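Local coordinates for protein thiamine pyrophosphokinase (Bacillus subtilis, PDB 3LM8) that catalyses the ATP-dependent pyrophosphorylation of thiamine to thiamine diphosphate, releasing AMP, and takes part in thiamine salvage, at residues 200-204 against 205-209; 53-57 against 58-62; 77-81 against 82-86. The protein carries 1 engineered substitution. All blocks are in the same frame, centred on the assembly; numbering follows the deposited sequence.

Contact 1 of 3, residues 200-204 against 205-209; sequences FSFVK and GILIM. Engineered in segment 200-204: Val203 (natural residue Ala).
The carbonyl oxygen of Gly205 lies at the edge of the Phe202 ring, near its plane and 3.8 Å from Phe202 CE2, and the carbonyl oxygen of Lys204 also lies in plane at that ring's edge. Residues 203-206 form the bend of a beta arch: strand 200-202 is part of a four-stranded antiparallel sheet and strand 207-209 of the large mixed sheet, and the two run antiparallel at 162° with axes 10.2 Å apart, without backbone hydrogen bonds between them. Gly205 takes the corner with a positive phi of 106°, where a side chain would be jammed against the oxygen of Lys204. Beyond it, side chains fill the space between the sheets. Phe202, its CG held between backbone N and carbonyl carbon (chi1 47°), sends its ring inward, and CZ comes 3.4 Å from Leu207 CB while CE1 touches Leu207 CD2 at 3.6 Å. Replacing Phe202 by an alanine would probably open a gap over Leu207 and deprive Phe139 and Tyr144 of an aromatic neighbour. Farther along, the Phe200 ring, which also meets Phe157, Tyr144 and Phe139, bridges Leu207 and selenomethionine Met209. Leu207 CD2 reaches Phe200 CE2 at 3.9 Å, whereas Met209 makes an oblique Met-aromatic contact, its SE 5.2 Å from the ring centroid and its terminal CE 3.4 Å from Phe200 CE1.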
loop_
_atom_site.group_PDB
_atom_site.type_symbol
_atom_site.label_atom_id
_atom_site.label_comp_id
_atom_site.label_asym_id
_atom_site.label_seq_id
_atom_site.Cartn_x
_atom_site.Cartn_y
_atom_site.Cartn_z
ATOM N N PHE A 200 -4.508 -19.397 -1.478
ATOM C CA PHE A 200 -3.129 -19.560 -1.880
ATOM C C PHE A 200 -2.358 -19.749 -0.588
ATOM O O PHE A 200 -2.784 -19.287 0.469
ATOM C CB PHE A 200 -2.616 -18.343 -2.677
ATOM C CG PHE A 200 -2.486 -17.079 -1.875
ATOM C CD1 PHE A 200 -3.588 -16.268 -1.643
ATOM C CD2 PHE A 200 -1.244 -16.683 -1.378
ATOM C CE1 PHE A 200 -3.454 -15.071 -0.931
ATOM C CE2 PHE A 200 -1.100 -15.496 -0.667
ATOM C CZ PHE A 200 -2.205 -14.686 -0.443
ATOM N N SER A 201 -1.248 -20.464 -0.663
ATOM C CA SER A 201 -0.433 -20.716 0.511
ATOM C C SER A 201 0.931 -21.265 0.114
ATOM O O SER A 201 1.101 -21.875 -0.944
ATOM C CB SER A 201 -1.155 -21.685 1.457
ATOM O OG SER A 201 -1.754 -22.748 0.745
ATOM N N PHE A 202 1.905 -21.014 0.975
ATOM C CA PHE A 202 3.279 -21.438 0.763
ATOM C C PHE A 202 3.921 -21.552 2.145
ATOM O O PHE A 202 3.487 -20.903 3.101
ATOM C CB PHE A 202 4.021 -20.415 -0.118
ATOM C CG PHE A 202 3.815 -18.983 0.307
ATOM C CD1 PHE A 202 2.578 -18.367 0.141
ATOM C CD2 PHE A 202 4.841 -18.275 0.937
ATOM C CE1 PHE A 202 2.362 -17.082 0.602
ATOM C CE2 PHE A 202 4.630 -16.978 1.400
ATOM C CZ PHE A 202 3.386 -16.383 1.234
ATOM N N VAL A 203 4.954 -22.371 2.254
ATOM C CA VAL A 203 5.588 -22.576 3.544
ATOM C C VAL A 203 6.823 -21.739 3.867
ATOM O O VAL A 203 7.109 -21.491 5.039
ATOM C CB VAL A 203 5.921 -24.063 3.714
ATOM C CG1 VAL A 203 4.628 -24.871 3.641
ATOM C CG2 VAL A 203 6.898 -24.516 2.626
ATOM N N LYS A 204 7.543 -21.292 2.841
ATOM C CA LYS A 204 8.750 -20.507 3.058
ATOM C C LYS A 204 8.912 -19.350 2.062
ATOM O O LYS A 204 8.534 -19.463 0.893
ATOM C CB LYS A 204 9.967 -21.437 2.986
ATOM C CG LYS A 204 11.268 -20.827 3.504
ATOM C CD LYS A 204 12.402 -21.854 3.488
ATOM C CE LYS A 204 13.607 -21.363 4.268
ATOM N NZ LYS A 204 13.283 -21.218 5.715
ATOM N N GLY A 205 9.484 -18.242 2.534
ATOM C CA GLY A 205 9.689 -17.084 1.679
ATOM C C GLY A 205 8.757 -15.902 1.918
ATOM O O GLY A 205 7.934 -15.889 2.835
ATOM N N ILE A 206 8.901 -14.889 1.074
ATOM C CA ILE A 206 8.092 -13.678 1.153
ATOM C C ILE A 206 7.397 -13.526 -0.184
ATOM O O ILE A 206 8.045 -13.410 -1.219
ATOM C CB ILE A 206 8.974 -12.447 1.387
ATOM C CG1 ILE A 206 9.785 -12.645 2.665
ATOM C CG2 ILE A 206 8.120 -11.190 1.470
ATOM C CD1 ILE A 206 10.909 -11.659 2.815
ATOM N N LEU A 207 6.073 -13.530 -0.165
ATOM C CA LEU A 207 5.324 -13.415 -1.404
ATOM C C LEU A 207 4.671 -12.044 -1.558
ATOM O O LEU A 207 4.193 -11.455 -0.582
ATOM C CB LEU A 207 4.253 -14.492 -1.449
ATOM C CG LEU A 207 3.585 -14.647 -2.808
ATOM C CD1 LEU A 207 4.568 -15.339 -3.761
ATOM C CD2 LEU A 207 2.298 -15.458 -2.665
ATOM N N ILE A 208 4.667 -11.535 -2.786
ATOM C CA ILE A 208 4.047 -10.245 -3.072
ATOM C C ILE A 208 2.797 -10.550 -3.875
ATOM O O ILE A 208 2.793 -11.477 -4.685
ATOM C CB ILE A 208 4.958 -9.337 -3.927
ATOM C CG1 ILE A 208 6.307 -9.158 -3.242
ATOM C CG2 ILE A 208 4.298 -7.958 -4.109
ATOM C CD1 ILE A 208 7.308 -8.371 -4.065
HETATM N N MSE A 209 1.738 -9.784 -3.652
HETATM C CA MSE A 209 0.508 -9.997 -4.394
HETATM C C MSE A 209 0.029 -8.702 -5.000
HETATM O O MSE A 209 -0.253 -7.739 -4.293
HETATM C CB MSE A 209 -0.594 -10.553 -3.498
HETATM C CG MSE A 209 -1.943 -10.715 -4.222
HETATM SE SE MSE A 209 -3.450 -11.130 -3.061
HETATM C CE MSE A 209 -3.822 -12.934 -3.611
#

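Contact 2 of 3, residues 53-57 against 58-62; sequences DSITE and QERRR
Thr56 and Glu59 are joined by a hydrogen bond from Thr56 N to Glu59 OE2, 2.6 Å long and nearly straight at 167°. The oxygen is met on its anti side, somewhat out of the carboxylate plane. Glu59 gets there by an extended chain beyond CG (chi2 169°), which carries the carboxylate back to the backbone N of the N-cap residue and crosses the Thr56 side chain at about a right angle. Its other oxygen, OE1, forms a salt bridge with Lys33 on helix 33-41, so the one carboxylate ties the helix start both to its own leading loop and to a neighbouring helix.

Backbone bonds continue the turn. Arg60 N donates to Thr56 O at 2.8 Å, with a weak second branch to Glu57 O, which in turn receives Arg61 N at 3.2 Å. On the surface of the helix, the chain of Arg61 bends so that NE and NH1 make weak bonds with Gln58 OE1.

Apolar contact comes from Ile55. Its CD1 lies against the aliphatic root of Arg60, 3.3 Å from Arg60 CB and 3.7 Å from Arg60 CG, while its side chain also touches Val36. The charged end of Arg60 leads away to a salt bridge with Glu64 and a cation-pi contact with Phe52.

With Thr56 at the N-cap and Glu59 three residues on, the backbone-to-carboxylate bond is the reciprocal half of a capping box; the threonine side chain adds no capping bond of its own to helix 57-66.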
loop_
_atom_site.group_PDB
_atom_site.type_symbol
_atom_site.label_atom_id
_atom_site.label_comp_id
_atom_site.label_asym_id
_atom_site.label_seq_id
_atom_site.Cartn_x
_atom_site.Cartn_y
_atom_site.Cartn_z
ATOM N N ASP A 53 9.249 21.967 1.467
ATOM C CA ASP A 53 9.983 22.392 0.279
ATOM C C ASP A 53 9.393 21.883 -1.019
ATOM O O ASP A 53 9.820 22.286 -2.100
ATOM C CB ASP A 53 11.504 22.082 0.362
ATOM C CG ASP A 53 11.824 20.653 0.790
ATOM O OD1 ASP A 53 11.287 19.697 0.194
ATOM O OD2 ASP A 53 12.647 20.489 1.719
ATOM N N SER A 54 8.383 21.027 -0.916
ATOM C CA SER A 54 7.736 20.501 -2.115
ATOM C C SER A 54 6.340 21.110 -2.316
ATOM O O SER A 54 5.798 21.079 -3.423
ATOM C CB SER A 54 7.642 18.976 -2.047
ATOM O OG SER A 54 7.355 18.432 -3.326
ATOM N N ILE A 55 5.760 21.662 -1.251
ATOM C CA ILE A 55 4.441 22.284 -1.353
ATOM C C ILE A 55 4.578 23.774 -1.686
ATOM O O ILE A 55 5.590 24.401 -1.372
ATOM C CB ILE A 55 3.629 22.117 -0.049
ATOM C CG1 ILE A 55 4.266 22.924 1.078
ATOM C CG2 ILE A 55 3.558 20.641 0.337
ATOM C CD1 ILE A 55 3.827 24.377 1.125
ATOM N N THR A 56 3.551 24.332 -2.318
ATOM C CA THR A 56 3.560 25.737 -2.712
ATOM C C THR A 56 3.181 26.752 -1.633
ATOM O O THR A 56 2.501 26.439 -0.651
ATOM C CB THR A 56 2.647 25.962 -3.958
ATOM O OG1 THR A 56 3.469 26.050 -5.127
ATOM C CG2 THR A 56 1.810 27.239 -3.831
ATOM N N GLU A 57 3.654 27.977 -1.846
ATOM C CA GLU A 57 3.392 29.114 -0.973
ATOM C C GLU A 57 1.921 29.142 -0.583
ATOM O O GLU A 57 1.577 29.056 0.597
ATOM C CB GLU A 57 3.759 30.408 -1.709
ATOM C CG GLU A 57 3.527 30.342 -3.234
ATOM C CD GLU A 57 4.825 30.235 -4.035
ATOM O OE1 GLU A 57 5.626 31.189 -3.964
ATOM O OE2 GLU A 57 5.049 29.216 -4.730
ATOM N N GLN A 58 1.055 29.258 -1.582
ATOM C CA GLN A 58 -0.378 29.286 -1.335
ATOM C C GLN A 58 -0.781 27.991 -0.621
ATOM O O GLN A 58 -1.434 28.021 0.422
ATOM C CB GLN A 58 -1.132 29.414 -2.662
ATOM C CG GLN A 58 -2.517 30.043 -2.541
ATOM C CD GLN A 58 -2.462 31.534 -2.258
ATOM O OE1 GLN A 58 -1.811 31.974 -1.311
ATOM N NE2 GLN A 58 -3.152 32.318 -3.078
ATOM N N GLU A 59 -0.368 26.858 -1.183
ATOM C CA GLU A 59 -0.682 25.546 -0.621
ATOM C C GLU A 59 -0.440 25.467 0.878
ATOM O O GLU A 59 -1.198 24.813 1.596
ATOM C CB GLU A 59 0.121 24.444 -1.346
ATOM C CG GLU A 59 -0.565 23.893 -2.611
ATOM C CD GLU A 59 0.336 23.005 -3.481
ATOM O OE1 GLU A 59 -0.183 22.382 -4.435
ATOM O OE2 GLU A 59 1.559 22.931 -3.225
ATOM N N ARG A 60 0.607 26.131 1.353
ATOM C CA ARG A 60 0.924 26.101 2.777
ATOM C C ARG A 60 -0.118 26.942 3.510
ATOM O O ARG A 60 -0.680 26.520 4.529
ATOM C CB ARG A 60 2.339 26.652 3.022
ATOM C CG ARG A 60 3.020 26.145 4.304
ATOM C CD ARG A 60 4.399 26.785 4.497
ATOM N NE ARG A 60 5.178 26.190 5.588
ATOM C CZ ARG A 60 4.785 26.127 6.861
ATOM N NH1 ARG A 60 5.571 25.566 7.775
ATOM N NH2 ARG A 60 3.605 26.618 7.227
ATOM N N ARG A 61 -0.384 28.131 2.981
ATOM C CA ARG A 61 -1.375 29.000 3.592
ATOM C C ARG A 61 -2.708 28.273 3.656
ATOM O O ARG A 61 -3.362 28.238 4.700
ATOM C CB ARG A 61 -1.530 30.285 2.787
ATOM C CG ARG A 61 -0.311 31.185 2.807
ATOM C CD ARG A 61 -0.765 32.623 2.700
ATOM N NE ARG A 61 -1.818 32.755 1.698
ATOM C CZ ARG A 61 -2.590 33.826 1.554
ATOM N NH1 ARG A 61 -3.520 33.847 0.610
ATOM N NH2 ARG A 61 -2.438 34.872 2.358
ATOM N N ARG A 62 -3.100 27.690 2.530
ATOM C CA ARG A 62 -4.350 26.953 2.433
ATOM C C ARG A 62 -4.423 25.860 3.496
ATOM O O ARG A 62 -5.476 25.634 4.089
ATOM C CB ARG A 62 -4.484 26.350 1.034
ATOM C CG ARG A 62 -5.862 25.812 0.706
ATOM C CD ARG A 62 -6.017 25.635 -0.799
ATOM N NE ARG A 62 -5.902 26.912 -1.505
ATOM C CZ ARG A 62 -5.875 27.039 -2.830
ATOM N NH1 ARG A 62 -5.953 25.968 -3.608
ATOM N NH2 ARG A 62 -5.770 28.242 -3.378
#

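Contact 3 of 3, residues 77-81 against 82-86; sequences KDQTD and LDLAL
Leu82 sits in the first turn of helix 81-92, one residue after the helix begins, and its CB lies 4.1 Å from Thr80 CG2, the two side chains crossing at a slant. Thr80 holds the N-cap position by place alone; its side chain makes no capping bond. The rest of Leu82 leads away from the loop, into the layer between this helix, strand 96-100 and helix 107-122, where it meets Ile99, Asn113 and Leu116.

Asp83 comes next, three residues after the N-cap. Its CB packs on Thr80 CB at 3.8 Å. The approach of its carboxylate to Gln79 is uncertain, as is a bond from Gln79 NE2 to Asp83 OD2, because that oxygen is modelled too close to a neighbouring atom. Asp83 OD1 makes a long, weak ion pair with Lys119.

Leu84 is the residue that Gln79 reaches across the turn. With CG anti to the backbone N (chi1 160°) and the chain straight beyond it, Gln79 lays its amide crosswise against the leucine, OE1 being 3.5 Å from both Leu84 CB and Leu84 CD1. NE2 of the same amide also makes a weak bond to Asp87, one turn further along the helix. Farther out, Leu84 touches Phe49 on strand 47-49. Its own N donates to Thr80 O at 2.9 Å, and weakly to Asp81 O.

Ala85 is small and buried, packed on Ile29, Val31 and Phe49 of the central sheet. Leu86 then continues the buried face onto Ile97 and Leu116. Asp81, whose side chain is about 4 Å from a bound magnesium ion, is held through its backbone by the helical bond in which Ala85 N meets Asp81 O at 2.9 Å.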
loop_
_atom_site.group_PDB
_atom_site.type_symbol
_atom_site.label_atom_id
_atom_site.label_comp_id
_atom_site.label_asym_id
_atom_site.label_seq_id
_atom_site.Cartn_x
_atom_site.Cartn_y
_atom_site.Cartn_z
ATOM N N LYS A 77 16.310 13.319 6.474
ATOM C CA LYS A 77 17.006 13.154 5.188
ATOM C C LYS A 77 17.600 11.763 4.973
ATOM O O LYS A 77 18.078 11.456 3.878
ATOM C CB LYS A 77 18.140 14.182 5.037
ATOM C CG LYS A 77 19.510 13.653 5.478
ATOM C CD LYS A 77 20.633 14.674 5.338
ATOM C CE LYS A 77 21.946 14.105 5.883
ATOM N NZ LYS A 77 23.044 15.111 5.942
ATOM N N ASP A 78 17.584 10.936 6.015
ATOM C CA ASP A 78 18.141 9.591 5.942
ATOM C C ASP A 78 17.014 8.573 5.984
ATOM O O ASP A 78 17.215 7.365 5.826
ATOM C CB ASP A 78 19.100 9.382 7.108
ATOM C CG ASP A 78 20.171 10.455 7.170
ATOM O OD1 ASP A 78 20.981 10.548 6.217
ATOM O OD2 ASP A 78 20.194 11.214 8.169
ATOM N N GLN A 79 15.819 9.097 6.194
ATOM C CA GLN A 79 14.606 8.309 6.258
ATOM C C GLN A 79 13.617 9.088 5.416
ATOM O O GLN A 79 13.575 10.315 5.493
ATOM C CB GLN A 79 14.129 8.220 7.709
ATOM C CG GLN A 79 12.671 7.855 7.880
ATOM C CD GLN A 79 12.276 7.713 9.341
ATOM O OE1 GLN A 79 12.489 8.620 10.148
ATOM N NE2 GLN A 79 11.693 6.569 9.687
ATOM N N THR A 80 12.842 8.394 4.592
ATOM C CA THR A 80 11.858 9.072 3.760
ATOM C C THR A 80 10.715 9.569 4.644
ATOM O O THR A 80 10.516 9.071 5.756
ATOM C CB THR A 80 11.286 8.129 2.687
ATOM O OG1 THR A 80 12.352 7.631 1.870
ATOM C CG2 THR A 80 10.294 8.872 1.804
ATOM N N ASP A 81 9.976 10.562 4.158
ATOM C CA ASP A 81 8.851 11.104 4.908
ATOM C C ASP A 81 7.858 9.972 5.142
ATOM O O ASP A 81 7.394 9.747 6.262
ATOM C CB ASP A 81 8.176 12.218 4.110
ATOM C CG ASP A 81 9.147 13.302 3.687
ATOM O OD1 ASP A 81 9.964 13.728 4.530
ATOM O OD2 ASP A 81 9.087 13.736 2.516
ATOM N N LEU A 82 7.549 9.262 4.060
ATOM C CA LEU A 82 6.626 8.141 4.084
ATOM C C LEU A 82 7.158 7.096 5.064
ATOM O O LEU A 82 6.445 6.641 5.961
ATOM C CB LEU A 82 6.505 7.563 2.663
ATOM C CG LEU A 82 5.498 6.463 2.287
ATOM C CD1 LEU A 82 6.151 5.097 2.359
ATOM C CD2 LEU A 82 4.274 6.551 3.197
ATOM N N ASP A 83 8.426 6.739 4.900
ATOM C CA ASP A 83 9.058 5.758 5.763
ATOM C C ASP A 83 8.888 6.117 7.231
ATOM O O ASP A 83 8.697 5.240 8.077
ATOM C CB ASP A 83 10.540 5.648 5.415
ATOM C CG ASP A 83 11.311 4.806 6.408
ATOM O OD1 ASP A 83 10.879 3.672 6.712
ATOM O OD2 ASP A 83 12.359 5.285 6.881
ATOM N N LEU A 84 8.948 7.410 7.529
ATOM C CA LEU A 84 8.803 7.885 8.900
ATOM C C LEU A 84 7.367 7.784 9.389
ATOM O O LEU A 84 7.118 7.436 10.545
ATOM C CB LEU A 84 9.279 9.335 9.018
ATOM C CG LEU A 84 8.944 10.035 10.342
ATOM C CD1 LEU A 84 9.326 9.144 11.529
ATOM C CD2 LEU A 84 9.673 11.373 10.407
ATOM N N ALA A 85 6.431 8.102 8.500
ATOM C CA ALA A 85 5.008 8.053 8.810
ATOM C C ALA A 85 4.575 6.627 9.135
ATOM O O ALA A 85 3.686 6.409 9.963
ATOM C CB ALA A 85 4.209 8.582 7.631
ATOM N N LEU A 86 5.214 5.658 8.485
ATOM C CA LEU A 86 4.887 4.257 8.709
ATOM C C LEU A 86 5.237 3.786 10.123
ATOM O O LEU A 86 4.483 3.019 10.722
ATOM C CB LEU A 86 5.582 3.381 7.672
ATOM C CG LEU A 86 5.094 1.930 7.638
ATOM C CD1 LEU A 86 3.581 1.890 7.398
ATOM C CD2 LEU A 86 5.855 1.172 6.547
#

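Overall arrangement
The three contacts are met in the chain order 2, 3, 1 and divide between the two parts of the enzyme. Contacts 2 and 3 both lie at helix N-termini within the catalytic domain, their centres about 20 Å and nearest atoms about 7 Å apart. Of the two, only contact 3 comes close to magnesium, the Asp81 side chain being about 4 Å from an ion; in contact 2 the side chain of Ile55 stays about 10 Å from a magnesium ion. Contact 1 belongs to the vitamin B1 binding domain, with the side chain of Phe200 about 10 Å from bound thiamine. Its centre is about 27 Å from that of contact 3 and 43 Å from that of contact 2, on the opposite side of the chain's centre.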